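Side-chain contact in protein F-93 (Sulfolobus virus 1, PDB 1TBX), which probably acts as a homodimeric winged-helix transcription factor that recognises a palindromic or pseudo-palindromic DNA target: residues A[21-25]-A[26-30]. Sequence-based numbering, arbitrary orientation.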
ATOM      1  N   GLU A  21      15.598 -12.978  -0.518  1.00 31.86           N
ATOM      2  CA  GLU A  21      16.172 -13.312   0.766  1.00 31.45           C
ATOM      3  C   GLU A  21      17.670 -13.614   0.608  1.00 30.77           C
ATOM      4  O   GLU A  21      18.078 -14.184  -0.403  1.00 31.41           O
ATOM      5  CB  GLU A  21      15.397 -14.436   1.402  1.00 30.78           C
ATOM      6  CG  GLU A  21      14.036 -13.974   1.885  1.00 27.10           C
ATOM      7  CD  GLU A  21      13.174 -15.140   2.263  1.00 31.75           C
ATOM      8  OE1 GLU A  21      13.689 -16.066   2.909  1.00 38.15           O
ATOM      9  OE2 GLU A  21      11.985 -15.159   1.871  1.00 44.49           O
ATOM     10  N   GLY A  22      18.489 -13.158   1.558  1.00 27.92           N
ATOM     11  CA  GLY A  22      19.925 -13.317   1.431  1.00 29.22           C
ATOM     12  C   GLY A  22      20.626 -12.038   1.027  1.00 30.62           C
ATOM     13  O   GLY A  22      21.860 -11.888   1.166  1.00 30.73           O
ATOM     14  N   ILE A  23      19.842 -11.104   0.513  1.00 31.05           N
ATOM     15  CA  ILE A  23      20.395  -9.881  -0.047  1.00 30.29           C
ATOM     16  C   ILE A  23      21.029  -9.090   1.092  1.00 28.66           C
ATOM     17  O   ILE A  23      20.457  -8.996   2.176  1.00 25.33           O
ATOM     18  CB  ILE A  23      19.292  -9.077  -0.779  1.00 27.25           C
ATOM     19  CG1 ILE A  23      19.881  -7.828  -1.452  1.00 29.79           C
ATOM     20  CG2 ILE A  23      18.152  -8.702   0.181  1.00 30.70           C
ATOM     21  CD1 ILE A  23      19.293  -7.507  -2.860  1.00 20.18           C
ATOM     22  N   ALA A  24      22.225  -8.568   0.865  1.00 26.98           N
ATOM     23  CA  ALA A  24      22.767  -7.605   1.805  1.00 23.53           C
ATOM     24  C   ALA A  24      21.813  -6.408   1.846  1.00 24.52           C
ATOM     25  O   ALA A  24      21.415  -5.871   0.811  1.00 24.72           O
ATOM     26  CB  ALA A  24      24.159  -7.167   1.400  1.00 19.28           C
ATOM     27  N   THR A  25      21.432  -6.028   3.064  1.00 25.62           N
ATOM     28  CA  THR A  25      20.565  -4.894   3.364  1.00 23.07           C
ATOM     29  C   THR A  25      20.769  -3.674   2.445  1.00 24.21           C
ATOM     30  O   THR A  25      19.818  -3.197   1.836  1.00 26.25           O
ATOM     31  CB  THR A  25      20.762  -4.538   4.842  1.00 26.78           C
ATOM     32  OG1 THR A  25      20.398  -5.666   5.667  1.00 25.40           O
ATOM     33  CG2 THR A  25      19.839  -3.401   5.268  1.00 29.47           C
ATOM     34  N   TYR A  26      21.988  -3.196   2.304  1.00 24.61           N
ATOM     35  CA  TYR A  26      22.210  -2.044   1.439  1.00 25.77           C
ATOM     36  C   TYR A  26      21.928  -2.325  -0.041  1.00 26.16           C
ATOM     37  O   TYR A  26      21.467  -1.431  -0.772  1.00 23.38           O
ATOM     38  CB  TYR A  26      23.597  -1.401   1.629  1.00 26.58           C
ATOM     39  CG  TYR A  26      23.722  -0.122   0.857  1.00 28.79           C
ATOM     40  CD1 TYR A  26      23.113   1.059   1.312  1.00 29.48           C
ATOM     41  CD2 TYR A  26      24.415  -0.092  -0.351  1.00 29.66           C
ATOM     42  CE1 TYR A  26      23.217   2.252   0.590  1.00 29.33           C
ATOM     43  CE2 TYR A  26      24.523   1.085  -1.084  1.00 32.26           C
ATOM     44  CZ  TYR A  26      23.918   2.253  -0.614  1.00 34.94           C
ATOM     45  OH  TYR A  26      24.051   3.419  -1.346  1.00 38.53           O
ATOM     46  N   ASP A  27      22.190  -3.545  -0.491  1.00 24.66           N
ATOM     47  CA  ASP A  27      21.777  -3.869  -1.854  1.00 27.73           C
ATOM     48  C   ASP A  27      20.281  -3.855  -2.005  1.00 27.91           C
ATOM     49  O   ASP A  27      19.788  -3.487  -3.073  1.00 31.49           O
ATOM     50  CB  ASP A  27      22.333  -5.192  -2.360  1.00 23.74           C
ATOM     51  CG  ASP A  27      23.805  -5.111  -2.589  1.00 31.69           C
ATOM     52  OD1 ASP A  27      24.262  -3.956  -2.803  1.00 30.83           O
ATOM     53  OD2 ASP A  27      24.577  -6.106  -2.519  1.00 30.57           O
ATOM     54  N   LEU A  28      19.554  -4.262  -0.957  1.00 26.93           N
ATOM     55  CA  LEU A  28      18.100  -4.192  -1.023  1.00 25.25           C
ATOM     56  C   LEU A  28      17.716  -2.733  -1.143  1.00 26.59           C
ATOM     57  O   LEU A  28      16.859  -2.391  -1.932  1.00 24.98           O
ATOM     58  CB  LEU A  28      17.405  -4.836   0.173  1.00 26.75           C
ATOM     59  CG  LEU A  28      15.862  -4.702   0.121  1.00 27.71           C
ATOM     60  CD1 LEU A  28      15.230  -5.583  -0.996  1.00 22.59           C
ATOM     61  CD2 LEU A  28      15.127  -4.926   1.464  1.00 19.34           C
ATOM     62  N   TYR A  29      18.388  -1.871  -0.399  1.00 26.22           N
ATOM     63  CA  TYR A  29      18.170  -0.479  -0.584  1.00 23.82           C
ATOM     64  C   TYR A  29      18.383  -0.005  -2.029  1.00 28.48           C
ATOM     65  O   TYR A  29      17.538   0.728  -2.550  1.00 30.90           O
ATOM     66  CB  TYR A  29      19.066   0.330   0.313  1.00 23.06           C
ATOM     67  CG  TYR A  29      18.949   1.783  -0.059  1.00 21.55           C
ATOM     68  CD1 TYR A  29      17.734   2.454   0.069  1.00 21.83           C
ATOM     69  CD2 TYR A  29      20.001   2.456  -0.613  1.00 18.59           C
ATOM     70  CE1 TYR A  29      17.617   3.766  -0.272  1.00 19.43           C
ATOM     71  CE2 TYR A  29      19.900   3.797  -0.942  1.00 16.83           C
ATOM     72  CZ  TYR A  29      18.705   4.429  -0.773  1.00 16.80           C
ATOM     73  OH  TYR A  29      18.568   5.719  -1.139  1.00 12.24           O
ATOM     74  N   LYS A  30      19.502  -0.372  -2.662  1.00 26.13           N
ATOM     75  CA  LYS A  30      19.751   0.057  -4.036  1.00 24.34           C
ATOM     76  C   LYS A  30      18.617  -0.325  -4.977  1.00 26.41           C
ATOM     77  O   LYS A  30      18.175   0.464  -5.807  1.00 33.34           O
ATOM     78  CB  LYS A  30      21.029  -0.519  -4.557  1.00 18.12           C
ATOM     79  CG  LYS A  30      22.216   0.208  -4.053  1.00 17.78           C
ATOM     80  CD  LYS A  30      23.404  -0.676  -4.186  1.00 23.18           C
ATOM     81  CE  LYS A  30      24.285  -0.108  -5.296  1.00 35.70           C
ATOM     82  NZ  LYS A  30      25.041  -1.157  -6.046  1.00 39.65           N
TER
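I23 leans over the first turn of helix 25-33 and meets D27 and L28, at the point where the winged-helix domain passes from a loop into this helix. Both branches of I23 make contact. I23 CG1, set anti to the backbone N (chi1 -176°), lies 3.6 Å from L28 N and 3.7 Å from D27 CB, the I23 and D27 side chains meeting at a slant; I23 CD1 extends the same branch, 3.8 Å from L28 N. I23 CG2 reaches L28 CB at 3.9 Å, where the two side chains cross at about a right angle. L17 of helix 9-17 also touches I23, while V13 and Y16 of that helix meet L28, so the pair joins the helix start to its neighbour.

A24 holds the N-cap position. A24 O accepts L28 N at 3.0 Å (N-H...O 151°), with the donor in the carbonyl plane, and takes a weak, bent bond from D27 N (116°). D27 turns its carboxylate past the A24 methyl, D27 OD2 standing 4.1 Å from A24 CB.

The T25 side chain sets off away from residues 26-30, and its OG1 is hydrogen-bonded to E58 OE1 and K65 O at the two-stranded wing. T25 O receives Y29 N at 3.0 Å and has L28 CB 3.4 Å away.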